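Local coordinates for hydroxylase (Rhodococcus sp., PDB 2OR0), which probably acts as a flavin-dependent oxidoreductase related to the acyl-CoA dehydrogenases, placing one atom of molecular oxygen into its substrate, at residues 66-71 against 119-124; 192-197 against 210-215. All coordinates share one frame; numbering follows the deposited sequence.

Interaction 1: residues 66-71 against 119-124; sequences LQPRLY and EIWGED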
loop_
_atom_site.group_PDB
_atom_site.type_symbol
_atom_site.label_atom_id
_atom_site.label_comp_id
_atom_site.label_asym_id
_atom_site.label_seq_id
_atom_site.Cartn_x
_atom_site.Cartn_y
_atom_site.Cartn_z
ATOM N N LEU A 66 0.475 11.238 5.807
ATOM C CA LEU A 66 1.929 11.297 5.817
ATOM C C LEU A 66 2.449 12.503 5.026
ATOM O O LEU A 66 3.624 12.565 4.682
ATOM C CB LEU A 66 2.519 10.004 5.248
ATOM C CG LEU A 66 2.101 8.671 5.892
ATOM C CD1 LEU A 66 2.611 7.519 5.036
ATOM C CD2 LEU A 66 2.588 8.552 7.370
ATOM N N GLN A 67 1.555 13.439 4.731
ATOM C CA GLN A 67 1.885 14.644 3.969
ATOM C C GLN A 67 2.539 15.703 4.893
ATOM O O GLN A 67 2.194 15.765 6.077
ATOM C CB GLN A 67 0.599 15.186 3.363
ATOM C CG GLN A 67 0.765 16.207 2.251
ATOM C CD GLN A 67 -0.427 16.206 1.318
ATOM O OE1 GLN A 67 -0.901 15.137 0.902
ATOM N NE2 GLN A 67 -0.930 17.398 0.979
ATOM N N PRO A 68 3.497 16.508 4.367
ATOM C CA PRO A 68 4.049 17.645 5.163
ATOM C C PRO A 68 2.970 18.614 5.644
ATOM O O PRO A 68 1.983 18.845 4.940
ATOM C CB PRO A 68 4.997 18.358 4.177
ATOM C CG PRO A 68 5.369 17.306 3.174
ATOM C CD PRO A 68 4.149 16.394 3.046
ATOM N N ARG A 69 3.150 19.148 6.858
ATOM C CA ARG A 69 2.224 20.156 7.425
ATOM C C ARG A 69 2.189 21.416 6.576
ATOM O O ARG A 69 1.143 22.060 6.468
ATOM C CB ARG A 69 2.598 20.513 8.877
ATOM C CG ARG A 69 2.157 19.468 9.889
ATOM C CD ARG A 69 2.747 19.752 11.277
ATOM N NE ARG A 69 2.734 18.568 12.141
ATOM C CZ ARG A 69 1.675 18.154 12.839
ATOM N NH1 ARG A 69 0.517 18.825 12.771
ATOM N NH2 ARG A 69 1.771 17.063 13.606
ATOM N N LEU A 70 3.328 21.751 5.967
ATOM C CA LEU A 70 3.398 22.861 5.021
ATOM C C LEU A 70 2.285 22.737 3.982
ATOM O O LEU A 70 1.656 23.731 3.618
ATOM C CB LEU A 70 4.779 22.948 4.358
ATOM C CG LEU A 70 5.073 24.062 3.337
ATOM C CD1 LEU A 70 4.938 25.487 3.944
ATOM C CD2 LEU A 70 6.463 23.889 2.745
ATOM N N TYR A 71 2.009 21.506 3.535
ATOM C CA TYR A 71 0.978 21.318 2.540
ATOM C C TYR A 71 -0.287 20.647 3.063
ATOM O O TYR A 71 -0.887 19.816 2.365
ATOM C CB TYR A 71 1.543 20.638 1.293
ATOM C CG TYR A 71 2.601 21.449 0.575
ATOM C CD1 TYR A 71 2.253 22.509 -0.265
ATOM C CD2 TYR A 71 3.945 21.148 0.724
ATOM C CE1 TYR A 71 3.228 23.252 -0.930
ATOM C CE2 TYR A 71 4.929 21.878 0.058
ATOM C CZ TYR A 71 4.552 22.921 -0.768
ATOM O OH TYR A 71 5.523 23.631 -1.419
ATOM N N GLU A 119 4.449 22.389 -7.078
ATOM C CA GLU A 119 3.653 22.095 -8.283
ATOM C C GLU A 119 2.447 21.188 -7.992
ATOM O O GLU A 119 1.328 21.431 -8.477
ATOM C CB GLU A 119 4.535 21.465 -9.364
ATOM C CG GLU A 119 5.458 22.456 -10.051
ATOM C CD GLU A 119 6.445 21.787 -10.987
ATOM O OE1 GLU A 119 6.671 20.563 -10.873
ATOM O OE2 GLU A 119 7.004 22.497 -11.844
ATOM N N ILE A 120 2.671 20.156 -7.178
ATOM C CA ILE A 120 1.631 19.164 -6.877
ATOM C C ILE A 120 0.613 19.652 -5.852
ATOM O O ILE A 120 -0.606 19.525 -6.057
ATOM C CB ILE A 120 2.286 17.799 -6.467
ATOM C CG1 ILE A 120 3.095 17.261 -7.671
ATOM C CG2 ILE A 120 1.225 16.798 -5.936
ATOM C CD1 ILE A 120 3.879 16.001 -7.428
ATOM N N TRP A 121 1.102 20.229 -4.757
ATOM C CA TRP A 121 0.224 20.618 -3.644
ATOM C C TRP A 121 -0.034 22.124 -3.512
ATOM O O TRP A 121 -0.937 22.534 -2.776
ATOM C CB TRP A 121 0.795 20.103 -2.320
ATOM C CG TRP A 121 0.800 18.614 -2.162
ATOM C CD1 TRP A 121 -0.201 17.732 -2.522
ATOM C CD2 TRP A 121 1.843 17.826 -1.590
ATOM N NE1 TRP A 121 0.170 16.448 -2.200
ATOM C CE2 TRP A 121 1.418 16.478 -1.626
ATOM C CE3 TRP A 121 3.096 18.126 -1.042
ATOM C CZ2 TRP A 121 2.202 15.441 -1.137
ATOM C CZ3 TRP A 121 3.876 17.100 -0.561
ATOM C CH2 TRP A 121 3.422 15.763 -0.609
ATOM N N GLY A 122 0.772 22.930 -4.209
ATOM C CA GLY A 122 0.684 24.405 -4.158
ATOM C C GLY A 122 -0.716 24.988 -4.210
ATOM O O GLY A 122 -1.097 25.760 -3.337
ATOM N N GLU A 123 -1.499 24.614 -5.213
ATOM C CA GLU A 123 -2.859 25.121 -5.323
ATOM C C GLU A 123 -3.865 24.287 -4.539
ATOM O O GLU A 123 -4.803 24.828 -3.942
ATOM C CB GLU A 123 -3.280 25.222 -6.791
ATOM C CG GLU A 123 -2.542 26.307 -7.561
ATOM C CD GLU A 123 -2.897 27.702 -7.048
ATOM O OE1 GLU A 123 -4.071 28.116 -7.228
ATOM O OE2 GLU A 123 -2.014 28.375 -6.450
ATOM N N ASP A 124 -3.672 22.967 -4.550
ATOM C CA ASP A 124 -4.618 22.047 -3.933
ATOM C C ASP A 124 -3.860 20.939 -3.184
ATOM O O ASP A 124 -3.225 20.077 -3.806
ATOM C CB ASP A 124 -5.522 21.460 -5.010
ATOM C CG ASP A 124 -6.687 20.683 -4.442
ATOM O OD1 ASP A 124 -6.708 20.400 -3.217
ATOM O OD2 ASP A 124 -7.588 20.338 -5.237
#
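Q67 reaches W121 because its CG stands anti to the backbone N (chi1 -165°) and the chain stays extended beyond it, which lays the terminal amide over the indole. W121 has its CG anti to the carbonyl carbon (chi1 -67°), and this swings the ring system out from helix 114-121 to meet the loop at residues 66-71. The two side chains run past one another head to tail, with amide and ring planes stacked only 15° apart. Q67 CD lies over one face, displaced toward the rim, 3.5 Å from W121 CE2. Behind it, Q67 CG makes a CH-pi contact, 3.9 Å from the centroid of the six-membered ring. P68 comes in roughly perpendicular to the indole and touches it through CD, 3.7 Å from W121 CZ3. Y71 approaches where the indole leaves the helix, its CD1 3.5 Å from W121 CB, while its hydroxyl is hydrogen-bonded to E118 OE1. The opposite face of the indole carries I120 CG2, and P106 and L109 of helix 105-109 add to the apolar surroundings. The setting is the helical part that precedes the beta region, as in the acyl-CoA dehydrogenase fold, and the contact joins the loop after helix 51-60 to helix 114-121.

No hydrogen bond links the two segments. Q67 NE2 and W121 NE1 are close, but both are donors; NE2 instead gives to Y71 O at 2.8 Å and to N125 O beyond helix 114-121. These two carbonyls probably fix the rotation of the amide, so that the buried NE2 has two acceptors while the flat side of the amide lies on the indole, and the hold across the contact rests on dispersion and pi interactions.

Interaction 2: residues 192-197 against 210-215; sequences YQIVED and KDLIVD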
loop_
_atom_site.group_PDB
_atom_site.type_symbol
_atom_site.label_atom_id
_atom_site.label_comp_id
_atom_site.label_asym_id
_atom_site.label_seq_id
_atom_site.Cartn_x
_atom_site.Cartn_y
_atom_site.Cartn_z
ATOM N N TYR A 192 0.729 11.574 -19.710
ATOM C CA TYR A 192 0.589 10.112 -19.906
ATOM C C TYR A 192 -0.827 9.704 -20.240
ATOM O O TYR A 192 -1.751 10.516 -20.217
ATOM C CB TYR A 192 1.136 9.302 -18.708
ATOM C CG TYR A 192 0.500 9.647 -17.358
ATOM C CD1 TYR A 192 -0.706 9.069 -16.959
ATOM C CD2 TYR A 192 1.117 10.542 -16.489
ATOM C CE1 TYR A 192 -1.288 9.378 -15.731
ATOM C CE2 TYR A 192 0.550 10.865 -15.267
ATOM C CZ TYR A 192 -0.654 10.281 -14.887
ATOM O OH TYR A 192 -1.218 10.601 -13.663
ATOM N N GLN A 193 -0.975 8.427 -20.552
ATOM C CA GLN A 193 -2.238 7.870 -20.986
ATOM C C GLN A 193 -2.600 6.711 -20.054
ATOM O O GLN A 193 -1.779 5.842 -19.789
ATOM C CB GLN A 193 -2.122 7.372 -22.454
ATOM C CG GLN A 193 -3.368 6.636 -22.986
ATOM C CD GLN A 193 -3.095 5.572 -24.096
ATOM O OE1 GLN A 193 -4.044 4.929 -24.611
ATOM N NE2 GLN A 193 -1.821 5.383 -24.458
ATOM N N ILE A 194 -3.839 6.728 -19.590
ATOM C CA ILE A 194 -4.434 5.653 -18.794
ATOM C C ILE A 194 -5.057 4.681 -19.802
ATOM O O ILE A 194 -5.923 5.076 -20.587
ATOM C CB ILE A 194 -5.528 6.205 -17.822
ATOM C CG1 ILE A 194 -4.913 7.137 -16.756
ATOM C CG2 ILE A 194 -6.285 5.066 -17.127
ATOM C CD1 ILE A 194 -5.949 7.927 -15.900
ATOM N N VAL A 195 -4.604 3.433 -19.810
ATOM C CA VAL A 195 -5.140 2.443 -20.759
ATOM C C VAL A 195 -6.404 1.776 -20.203
ATOM O O VAL A 195 -6.350 1.095 -19.175
ATOM C CB VAL A 195 -4.068 1.423 -21.168
ATOM C CG1 VAL A 195 -4.533 0.550 -22.353
ATOM C CG2 VAL A 195 -2.794 2.133 -21.536
ATOM N N GLU A 196 -7.541 1.979 -20.879
ATOM C CA GLU A 196 -8.814 1.366 -20.464
ATOM C C GLU A 196 -8.816 -0.153 -20.656
ATOM O O GLU A 196 -8.055 -0.686 -21.467
ATOM C CB GLU A 196 -10.015 1.993 -21.220
ATOM C CG GLU A 196 -10.409 3.415 -20.776
ATOM C CD GLU A 196 -10.562 3.566 -19.238
ATOM O OE1 GLU A 196 -11.305 2.762 -18.606
ATOM O OE2 GLU A 196 -9.937 4.489 -18.668
ATOM N N ASP A 197 -9.666 -0.838 -19.895
ATOM C CA ASP A 197 -9.825 -2.308 -19.982
ATOM C C ASP A 197 -8.559 -3.122 -19.683
ATOM O O ASP A 197 -8.347 -4.205 -20.220
ATOM C CB ASP A 197 -10.468 -2.701 -21.331
ATOM C CG ASP A 197 -11.733 -1.910 -21.608
ATOM O OD1 ASP A 197 -12.662 -1.967 -20.770
ATOM O OD2 ASP A 197 -11.803 -1.192 -22.639
ATOM N N LYS A 210 -5.251 0.390 -13.422
ATOM C CA LYS A 210 -5.022 0.321 -14.877
ATOM C C LYS A 210 -3.561 0.526 -15.278
ATOM O O LYS A 210 -2.746 0.980 -14.464
ATOM C CB LYS A 210 -5.932 1.341 -15.581
ATOM C CG LYS A 210 -7.423 0.969 -15.528
ATOM C CD LYS A 210 -8.283 2.187 -15.846
ATOM C CE LYS A 210 -9.743 1.975 -15.525
ATOM N NZ LYS A 210 -10.471 3.262 -15.744
ATOM N N ASP A 211 -3.233 0.123 -16.512
ATOM C CA ASP A 211 -1.948 0.408 -17.127
ATOM C C ASP A 211 -1.842 1.892 -17.486
ATOM O O ASP A 211 -2.845 2.541 -17.815
ATOM C CB ASP A 211 -1.774 -0.403 -18.426
ATOM C CG ASP A 211 -1.522 -1.904 -18.178
ATOM O OD1 ASP A 211 -1.728 -2.427 -17.036
ATOM O OD2 ASP A 211 -1.122 -2.573 -19.154
ATOM N N LEU A 212 -0.619 2.406 -17.451
ATOM C CA LEU A 212 -0.295 3.738 -17.956
ATOM C C LEU A 212 0.751 3.606 -19.060
ATOM O O LEU A 212 1.676 2.809 -18.940
ATOM C CB LEU A 212 0.316 4.611 -16.841
ATOM C CG LEU A 212 -0.385 4.926 -15.509
ATOM C CD1 LEU A 212 0.373 6.017 -14.759
ATOM C CD2 LEU A 212 -1.850 5.321 -15.667
ATOM N N ILE A 213 0.618 4.424 -20.105
ATOM C CA ILE A 213 1.598 4.484 -21.202
ATOM C C ILE A 213 2.173 5.897 -21.353
ATOM O O ILE A 213 1.431 6.881 -21.316
ATOM C CB ILE A 213 0.982 4.054 -22.566
ATOM C CG1 ILE A 213 0.843 2.533 -22.621
ATOM C CG2 ILE A 213 1.916 4.448 -23.747
ATOM C CD1 ILE A 213 0.158 2.031 -23.907
ATOM N N VAL A 214 3.485 5.973 -21.538
ATOM C CA VAL A 214 4.165 7.220 -21.902
ATOM C C VAL A 214 4.915 6.998 -23.229
ATOM O O VAL A 214 5.704 6.048 -23.347
ATOM C CB VAL A 214 5.127 7.699 -20.754
ATOM C CG1 VAL A 214 5.813 9.021 -21.118
ATOM C CG2 VAL A 214 4.358 7.887 -19.434
ATOM N N ASP A 215 4.658 7.862 -24.220
ATOM C CA ASP A 215 5.294 7.753 -25.552
ATOM C C ASP A 215 6.641 8.484 -25.660
ATOM O O ASP A 215 7.533 8.044 -26.408
ATOM C CB ASP A 215 4.351 8.245 -26.669
ATOM C CG ASP A 215 3.312 7.205 -27.064
ATOM O OD1 ASP A 215 3.488 6.027 -26.696
ATOM O OD2 ASP A 215 2.302 7.568 -27.725
#
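K210 lies against I194, V195 and E196, and its side chain can be followed atom by atom. CB rests 3.6 Å from V195 O, and CG stays near that same oxygen. With the chain extended from there on, CD passes I194 CG2 at 3.7 Å and CE draws up to the carboxylate of E196. The tip, NZ, closes a salt bridge at 3.0 Å to E196 OE1, which offers its syn lone pair, with a weaker bond to OE2; NZ is also salt-bridged to D159, its stronger partner. A methionine here would probably leave the carboxylates of E196 and D159 without their shared positive mate. Beyond the lysine, strands 193-195 and 210-214 run antiparallel within the beta region of the acyl-CoA dehydrogenase-like fold, and 210-214 pairs on its other side with strand 145-155. Q193 and I213 form a hydrogen-bonded pair, I213 N reaching Q193 O at 2.8 Å, whereas I194 and L212 form a non-hydrogen-bonded one. On the face of that second pair, L212 CD2 touches I194 CG1, and L212 CD1 sits over the ring of Y192, 4.2 Å from the centroid. V195 CG2 meets I213 CD1 on the other face, at 3.8 Å.

Two ways of holding a chain together appear here, with no secondary-structure element in common. Interaction 1 is a buried contact between a loop and a helix, with no hydrogen bond across it and side chains doing most of the touching; interaction 2 is only partly buried and begins with backbone bonds between strands, to which side chains add apolar contacts and a salt bridge at an exposed glutamate. Charge thus enters across the second contact but not the first, where the amide nitrogen of Q67 is satisfied by carbonyls around it. Their centres lie 26 Å apart and they do not touch, yet strand 163-170 borders both: W163 meets I120, and A164 meets L212.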